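Local coordinates for protein arginine N-methyltransferase SFM1 (Saccharomyces cerevisiae, PDB 5C74) that catalyses S-adenosyl-L-methionine-dependent protein-arginine methylation, monomethylating an arginine of ribosomal protein S3, at residues E39-T42 against E43-P47; I144-T147 against Q148-K152; I191-E194 against G195-D198. All blocks are in the same frame, centred on the assembly; numbering follows the deposited sequence.

How the interactions relate
All three contacts are local and follow one another in series along the chain of this SPOUT-type methyltransferase. Interaction 1 is a turn at the surface, before helix 48-52; interaction 2 lies on helix 140-151, on the opposite side of the chain's centre, the two contact centres being about 30 Å apart. Interaction 3 opens helix 196-205 and lies about 25 Å, centre to centre, from interaction 1. Its centre is about 19 Å from that of interaction 2, yet these two touch: I191 CD1 packs on R145 CD at 3.8 Å. The M196 side chain lies about 11 Å from a bound nickel ion; the nickel sites involve E174 and histidines of the C-terminal tag, so no native metal site is implied.

Interaction 1: E39-T42 against E43-P47; sequences ESTT and EKDIP
T42 and D45 grip each other twice across a single tight turn. The D45 carboxylate folds back over the start of the turn and takes the T42 backbone N-H on OD2, at 2.9 Å from T42 N and nearly straight (168°), through the anti lone pair that faces away from OD1. In return D45 N donates to T42 O over 2.9 Å, closing the turn. D45 OD2 has a second partner, a water that donates to it at 2.6 Å and also bonds T42 OG1 at 2.7 Å, tying the two side chains together. The T42 hydroxyl stands between its own N and carbonyl carbon (chi1 73°), which turns OG1 over the new turn, where K44 N reaches it in a weak bond of 3.4 Å. With an alanine in place of D45, T42 N would probably be left without its carboxylate acceptor and the water would lose one of its two anchors. On the buried side, the T41 methyl CG2 packs on I46 CD1 at 4.0 Å, the two side chains crossing at about a right angle, and also comes near D45 CB. T41 OG1 turns elsewhere, bonding P38 O. W57 of strand 56-57 touches both T41 and I46, while F12, L55 and L51 also meet the buried I46. A further backbone bond, I46 N to E43 O, extends the turn into the 3-10 segment 43-45. T42 precedes that segment and D45 is its third residue, so their carboxylate-to-N-H bond resembles half of a capping box that the T42 hydroxyl does not complete, in the link from strand 32-35 through helix 48-52 to strand 56-57, a beta-alpha-beta crossover between neighbouring strands of the parallel sheet.

Interaction 2: I144-T147 against Q148-K152; sequences IRTT and QLIIK
T147 and I151, one helical turn apart, meet through both backbone and side chain. Backbone bonds come first: Q148 N, L149 N, I150 N and I151 N donate to I144 O, R145 O, T146 O and T147 O respectively, the last being the shortest at 2.8 Å from I151 N to T147 O. K152 N continues the pattern by bonding Q148 O at 2.8 Å. Apolar contacts accompany these bonds. T146 CG2 lies 3.9 Å from I150 CD1, and T147 CG2 lies 4.0 Å from I151 CG1; in each pair the side chains run alongside and point the same way. On the more open flank the aliphatic part of R145 takes the same role, its CG 4.2 Å from L149 CD1. Polar ends explain how two buried threonines fit in. With CG2 anti to the backbone N (T147 chi1 -65° for the hydroxyl branch), the methyl faces the next turn while OG1 stays beside its own N and bonds backward, T147 OG1 to A143 O and T146 OG1 to T142 O. Both hydroxyls are therefore satisfied by carbonyls of the preceding turn. Q148 bends at chi2 (-79°), its CG passing 3.3 Å from I144 O, and its OE1 is hydrogen-bonded to Y3 OH of strand 2-6. I144 and T147 also touch Y3; on strand 101-104, I144 meets F104 and T147 meets F102, while R145 and Q148 touch E26 of helix 14-27. This is the regular i to i+4 pattern of an alpha-helix, here one that packs on the parallel sheet beside helix 14-27 in an alpha/beta layering consistent with the SPOUT fold.

Interaction 3: I191-E194 against G195-D198; sequences ILPE and GMLD
L192 and P193 form an apolar seat for M196, the first residue of helix 196-205. L192 CD1 comes to 4.1 Å from M196 CG, the two side chains crossing at about a right angle, and the same methyl lies 4.3 Å from L197 CB. P193 instead runs alongside M196, its ring atom CD 3.9 Å from M196 CB. M196 places CG anti to its backbone N (chi1 -175°) and then bends at chi2 and chi3; the buried side chain touches W15 and E19 of helix 14-27. P193 rests on E19 and Q22 of that helix, while L192 and L197 both touch F168 of strand 162-169. The polar atoms of the turn lie next to this centre. M196 N donates to P193 O at 3.1 Å, nearly straight at the hydrogen. P193 O takes a second bond from a water at 2.9 Å, and the water in turn accepts from L197 N at 3.0 Å, so an amide of the first helical turn is satisfied through solvent. G195 sits at the N-cap and has no side chain to cap with; at its positive phi a CB would run into E194 O. Outermost is E194, exposed, with a chain extended beyond CG; its carboxylate makes a long, weak ion pair with R25, and its N a weak bond to Q22. With E194 and G195 at its corners and the P193 O to M196 N bond closing it, the segment is a type II beta-turn with glycine at the third position, joining the strand 181-183 side of the small antiparallel sheet to the C-terminal helix.

Interaction 1: E39-T42 against E43-P47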
loop_
_atom_site.group_PDB
_atom_site.type_symbol
_atom_site.label_atom_id
_atom_site.label_comp_id
_atom_site.label_asym_id
_atom_site.label_seq_id
_atom_site.Cartn_x
_atom_site.Cartn_y
_atom_site.Cartn_z
ATOM N N GLU A 39 7.325 4.382 -12.712
ATOM C CA GLU A 39 8.253 5.363 -13.247
ATOM C C GLU A 39 8.166 6.718 -12.532
ATOM O O GLU A 39 9.130 7.476 -12.516
ATOM C CB GLU A 39 8.011 5.536 -14.750
ATOM C CG GLU A 39 9.241 5.989 -15.522
ATOM C CD GLU A 39 10.289 4.879 -15.714
ATOM O OE1 GLU A 39 10.122 3.751 -15.207
ATOM O OE2 GLU A 39 11.302 5.142 -16.393
ATOM N N SER A 40 7.020 7.005 -11.922
ATOM C CA SER A 40 6.792 8.302 -11.278
ATOM C C SER A 40 7.353 8.366 -9.863
ATOM O O SER A 40 7.251 9.391 -9.194
ATOM C CB SER A 40 5.289 8.615 -11.235
ATOM O OG SER A 40 4.750 8.673 -12.542
ATOM N N THR A 41 7.947 7.276 -9.399
ATOM C CA THR A 41 8.410 7.210 -8.015
ATOM C C THR A 41 9.592 8.128 -7.739
ATOM O O THR A 41 10.548 8.159 -8.507
ATOM C CB THR A 41 8.808 5.764 -7.647
ATOM O OG1 THR A 41 7.740 4.890 -8.009
ATOM C CG2 THR A 41 9.103 5.640 -6.161
ATOM N N THR A 42 9.521 8.891 -6.651
ATOM C CA THR A 42 10.681 9.631 -6.177
ATOM C C THR A 42 10.881 9.285 -4.714
ATOM O O THR A 42 10.071 8.565 -4.125
ATOM C CB THR A 42 10.542 11.167 -6.343
ATOM O OG1 THR A 42 9.605 11.686 -5.392
ATOM C CG2 THR A 42 10.081 11.518 -7.746
ATOM N N GLU A 43 11.962 9.776 -4.121
ATOM C CA GLU A 43 12.210 9.460 -2.730
ATOM C C GLU A 43 11.039 9.854 -1.837
ATOM O O GLU A 43 10.779 9.192 -0.840
ATOM C CB GLU A 43 13.476 10.140 -2.225
ATOM C CG GLU A 43 13.933 9.519 -0.927
ATOM C CD GLU A 43 15.295 9.990 -0.514
ATOM O OE1 GLU A 43 16.174 9.127 -0.311
ATOM O OE2 GLU A 43 15.478 11.223 -0.397
ATOM N N LYS A 44 10.324 10.916 -2.201
ATOM C CA LYS A 44 9.189 11.369 -1.395
ATOM C C LYS A 44 8.090 10.312 -1.277
ATOM O O LYS A 44 7.258 10.357 -0.364
ATOM C CB LYS A 44 8.601 12.659 -1.980
ATOM C CG LYS A 44 9.582 13.808 -2.016
ATOM C CD LYS A 44 9.045 14.975 -2.834
ATOM C CE LYS A 44 9.999 16.160 -2.781
ATOM N NZ LYS A 44 9.528 17.295 -3.626
ATOM N N ASP A 45 8.082 9.362 -2.202
ATOM C CA ASP A 45 7.065 8.313 -2.187
ATOM C C ASP A 45 7.419 7.131 -1.290
ATOM O O ASP A 45 6.581 6.248 -1.058
ATOM C CB ASP A 45 6.814 7.798 -3.602
ATOM C CG ASP A 45 6.211 8.857 -4.510
ATOM O OD1 ASP A 45 5.097 9.319 -4.204
ATOM O OD2 ASP A 45 6.829 9.203 -5.540
ATOM N N ILE A 46 8.652 7.093 -0.805
ATOM C CA ILE A 46 9.097 5.962 0.010
ATOM C C ILE A 46 8.789 6.217 1.475
ATOM O O ILE A 46 9.142 7.272 2.006
ATOM C CB ILE A 46 10.606 5.703 -0.161
ATOM C CG1 ILE A 46 10.981 5.732 -1.647
ATOM C CG2 ILE A 46 11.008 4.375 0.490
ATOM C CD1 ILE A 46 10.364 4.594 -2.465
ATOM N N PRO A 47 8.116 5.259 2.141
ATOM C CA PRO A 47 7.769 5.449 3.554
ATOM C C PRO A 47 8.993 5.840 4.389
ATOM O O PRO A 47 10.075 5.286 4.190
ATOM C CB PRO A 47 7.218 4.076 3.969
ATOM C CG PRO A 47 6.615 3.529 2.689
ATOM C CD PRO A 47 7.549 4.014 1.589
HETATM O O HOH W 1 7.044 11.703 -6.262
#

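Interaction 2: I144-T147 against Q148-K152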
loop_
_atom_site.group_PDB
_atom_site.type_symbol
_atom_site.label_atom_id
_atom_site.label_comp_id
_atom_site.label_asym_id
_atom_site.label_seq_id
_atom_site.Cartn_x
_atom_site.Cartn_y
_atom_site.Cartn_z
ATOM N N ILE A 144 11.801 -15.131 2.553
ATOM C CA ILE A 144 13.180 -14.707 2.720
ATOM C C ILE A 144 13.791 -15.383 3.943
ATOM O O ILE A 144 14.925 -15.850 3.877
ATOM C CB ILE A 144 13.286 -13.174 2.806
ATOM C CG1 ILE A 144 12.959 -12.603 1.418
ATOM C CG2 ILE A 144 14.702 -12.746 3.280
ATOM C CD1 ILE A 144 13.062 -11.106 1.296
ATOM N N ARG A 145 13.042 -15.494 5.042
ATOM C CA ARG A 145 13.584 -16.213 6.200
ATOM C C ARG A 145 13.891 -17.660 5.821
ATOM O O ARG A 145 14.926 -18.214 6.195
ATOM C CB ARG A 145 12.615 -16.188 7.390
ATOM C CG ARG A 145 13.090 -17.015 8.571
ATOM C CD ARG A 145 12.239 -16.749 9.804
ATOM N NE ARG A 145 12.484 -15.408 10.293
ATOM C CZ ARG A 145 13.480 -15.108 11.118
ATOM N NH1 ARG A 145 14.290 -16.068 11.559
ATOM N NH2 ARG A 145 13.654 -13.862 11.512
ATOM N N THR A 146 12.977 -18.268 5.082
ATOM C CA THR A 146 13.135 -19.649 4.671
ATOM C C THR A 146 14.361 -19.804 3.794
ATOM O O THR A 146 15.136 -20.743 3.961
ATOM C CB THR A 146 11.894 -20.159 3.923
ATOM O OG1 THR A 146 10.760 -20.134 4.810
ATOM C CG2 THR A 146 12.128 -21.586 3.426
ATOM N N THR A 147 14.548 -18.868 2.875
ATOM C CA THR A 147 15.698 -18.937 1.984
ATOM C C THR A 147 17.012 -18.819 2.766
ATOM O O THR A 147 18.002 -19.505 2.460
ATOM C CB THR A 147 15.602 -17.849 0.902
ATOM O OG1 THR A 147 14.457 -18.120 0.080
ATOM C CG2 THR A 147 16.876 -17.868 0.034
ATOM N N GLN A 148 17.023 -17.960 3.782
ATOM C CA GLN A 148 18.199 -17.815 4.636
ATOM C C GLN A 148 18.518 -19.124 5.359
ATOM O O GLN A 148 19.678 -19.534 5.461
ATOM C CB GLN A 148 17.988 -16.684 5.651
ATOM C CG GLN A 148 17.956 -15.310 5.021
ATOM C CD GLN A 148 19.350 -14.802 4.715
ATOM O OE1 GLN A 148 19.800 -14.840 3.571
ATOM N NE2 GLN A 148 20.045 -14.341 5.742
ATOM N N LEU A 149 17.491 -19.772 5.883
ATOM C CA LEU A 149 17.685 -21.033 6.589
ATOM C C LEU A 149 18.304 -22.078 5.660
ATOM O O LEU A 149 19.187 -22.847 6.059
ATOM C CB LEU A 149 16.339 -21.534 7.154
ATOM C CG LEU A 149 15.748 -20.697 8.299
ATOM C CD1 LEU A 149 14.279 -21.078 8.590
ATOM C CD2 LEU A 149 16.603 -20.905 9.535
ATOM N N ILE A 150 17.849 -22.091 4.410
ATOM C CA ILE A 150 18.295 -23.104 3.449
ATOM C C ILE A 150 19.702 -22.799 2.930
ATOM O O ILE A 150 20.572 -23.671 2.918
ATOM C CB ILE A 150 17.300 -23.204 2.261
ATOM C CG1 ILE A 150 15.964 -23.775 2.732
ATOM C CG2 ILE A 150 17.839 -24.073 1.141
ATOM C CD1 ILE A 150 14.853 -23.673 1.673
ATOM N N ILE A 151 19.935 -21.545 2.555
ATOM C CA ILE A 151 21.139 -21.155 1.841
ATOM C C ILE A 151 22.263 -20.761 2.798
ATOM O O ILE A 151 23.427 -21.138 2.608
ATOM C CB ILE A 151 20.831 -19.997 0.862
ATOM C CG1 ILE A 151 19.857 -20.469 -0.223
ATOM C CG2 ILE A 151 22.094 -19.486 0.193
ATOM C CD1 ILE A 151 20.427 -21.534 -1.163
ATOM N N LYS A 152 21.919 -20.012 3.838
ATOM C CA LYS A 152 22.930 -19.580 4.798
ATOM C C LYS A 152 23.200 -20.646 5.846
ATOM O O LYS A 152 24.359 -20.997 6.085
ATOM C CB LYS A 152 22.517 -18.267 5.470
ATOM C CG LYS A 152 23.415 -17.864 6.639
ATOM C CD LYS A 152 23.014 -16.495 7.183
ATOM C CE LYS A 152 23.418 -16.353 8.649
ATOM N NZ LYS A 152 22.433 -17.018 9.539
#

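Interaction 3: I191-E194 against G195-D198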
loop_
_atom_site.group_PDB
_atom_site.type_symbol
_atom_site.label_atom_id
_atom_site.label_comp_id
_atom_site.label_asym_id
_atom_site.label_seq_id
_atom_site.Cartn_x
_atom_site.Cartn_y
_atom_site.Cartn_z
ATOM N N ILE A 191 6.415 -16.843 13.146
ATOM C CA ILE A 191 7.200 -15.622 13.149
ATOM C C ILE A 191 6.559 -14.604 12.227
ATOM O O ILE A 191 6.470 -14.832 11.019
ATOM C CB ILE A 191 8.655 -15.890 12.707
ATOM C CG1 ILE A 191 9.339 -16.809 13.733
ATOM C CG2 ILE A 191 9.433 -14.578 12.539
ATOM C CD1 ILE A 191 10.704 -17.352 13.256
ATOM N N LEU A 192 6.104 -13.503 12.816
ATOM C CA LEU A 192 5.476 -12.403 12.079
ATOM C C LEU A 192 6.339 -11.158 12.182
ATOM O O LEU A 192 7.047 -10.989 13.166
ATOM C CB LEU A 192 4.082 -12.083 12.641
ATOM C CG LEU A 192 2.934 -13.089 12.689
ATOM C CD1 LEU A 192 1.593 -12.374 12.732
ATOM C CD2 LEU A 192 2.965 -14.042 11.541
ATOM N N PRO A 193 6.252 -10.250 11.190
ATOM C CA PRO A 193 6.942 -8.962 11.307
ATOM C C PRO A 193 6.521 -8.243 12.576
ATOM O O PRO A 193 5.375 -8.417 13.013
ATOM C CB PRO A 193 6.463 -8.188 10.062
ATOM C CG PRO A 193 6.139 -9.270 9.067
ATOM C CD PRO A 193 5.552 -10.398 9.903
ATOM N N GLU A 194 7.409 -7.446 13.164
ATOM C CA GLU A 194 7.008 -6.585 14.259
ATOM C C GLU A 194 5.777 -5.791 13.824
ATOM O O GLU A 194 5.726 -5.293 12.695
ATOM C CB GLU A 194 8.148 -5.642 14.665
ATOM C CG GLU A 194 9.391 -6.373 15.178
ATOM C CD GLU A 194 10.499 -5.423 15.648
ATOM O OE1 GLU A 194 10.297 -4.190 15.638
ATOM O OE2 GLU A 194 11.578 -5.921 16.031
ATOM N N GLY A 195 4.774 -5.710 14.697
ATOM C CA GLY A 195 3.603 -4.908 14.401
ATOM C C GLY A 195 2.504 -5.610 13.617
ATOM O O GLY A 195 1.382 -5.109 13.555
ATOM N N MET A 196 2.806 -6.747 13.000
ATOM C CA MET A 196 1.793 -7.393 12.148
ATOM C C MET A 196 0.626 -7.967 12.955
ATOM O O MET A 196 -0.535 -7.819 12.561
ATOM C CB MET A 196 2.407 -8.501 11.287
ATOM C CG MET A 196 1.387 -9.120 10.288
ATOM S SD MET A 196 0.816 -7.980 8.986
ATOM C CE MET A 196 2.283 -7.894 7.961
ATOM N N LEU A 197 0.905 -8.618 14.082
ATOM C CA LEU A 197 -0.207 -9.160 14.878
ATOM C C LEU A 197 -1.114 -8.021 15.352
ATOM O O LEU A 197 -2.353 -8.155 15.373
ATOM C CB LEU A 197 0.301 -9.973 16.067
ATOM C CG LEU A 197 -0.785 -10.690 16.884
ATOM C CD1 LEU A 197 -1.660 -11.559 15.979
ATOM C CD2 LEU A 197 -0.167 -11.527 17.993
ATOM N N ASP A 198 -0.506 -6.894 15.722
ATOM C CA ASP A 198 -1.281 -5.704 16.071
ATOM C C ASP A 198 -2.170 -5.259 14.919
ATOM O O ASP A 198 -3.319 -4.874 15.133
ATOM C CB ASP A 198 -0.378 -4.532 16.469
ATOM C CG ASP A 198 0.171 -4.665 17.872
ATOM O OD1 ASP A 198 -0.274 -5.569 18.611
ATOM O OD2 ASP A 198 1.060 -3.865 18.227
HETATM O O HOH W 2 3.618 -9.263 15.096
#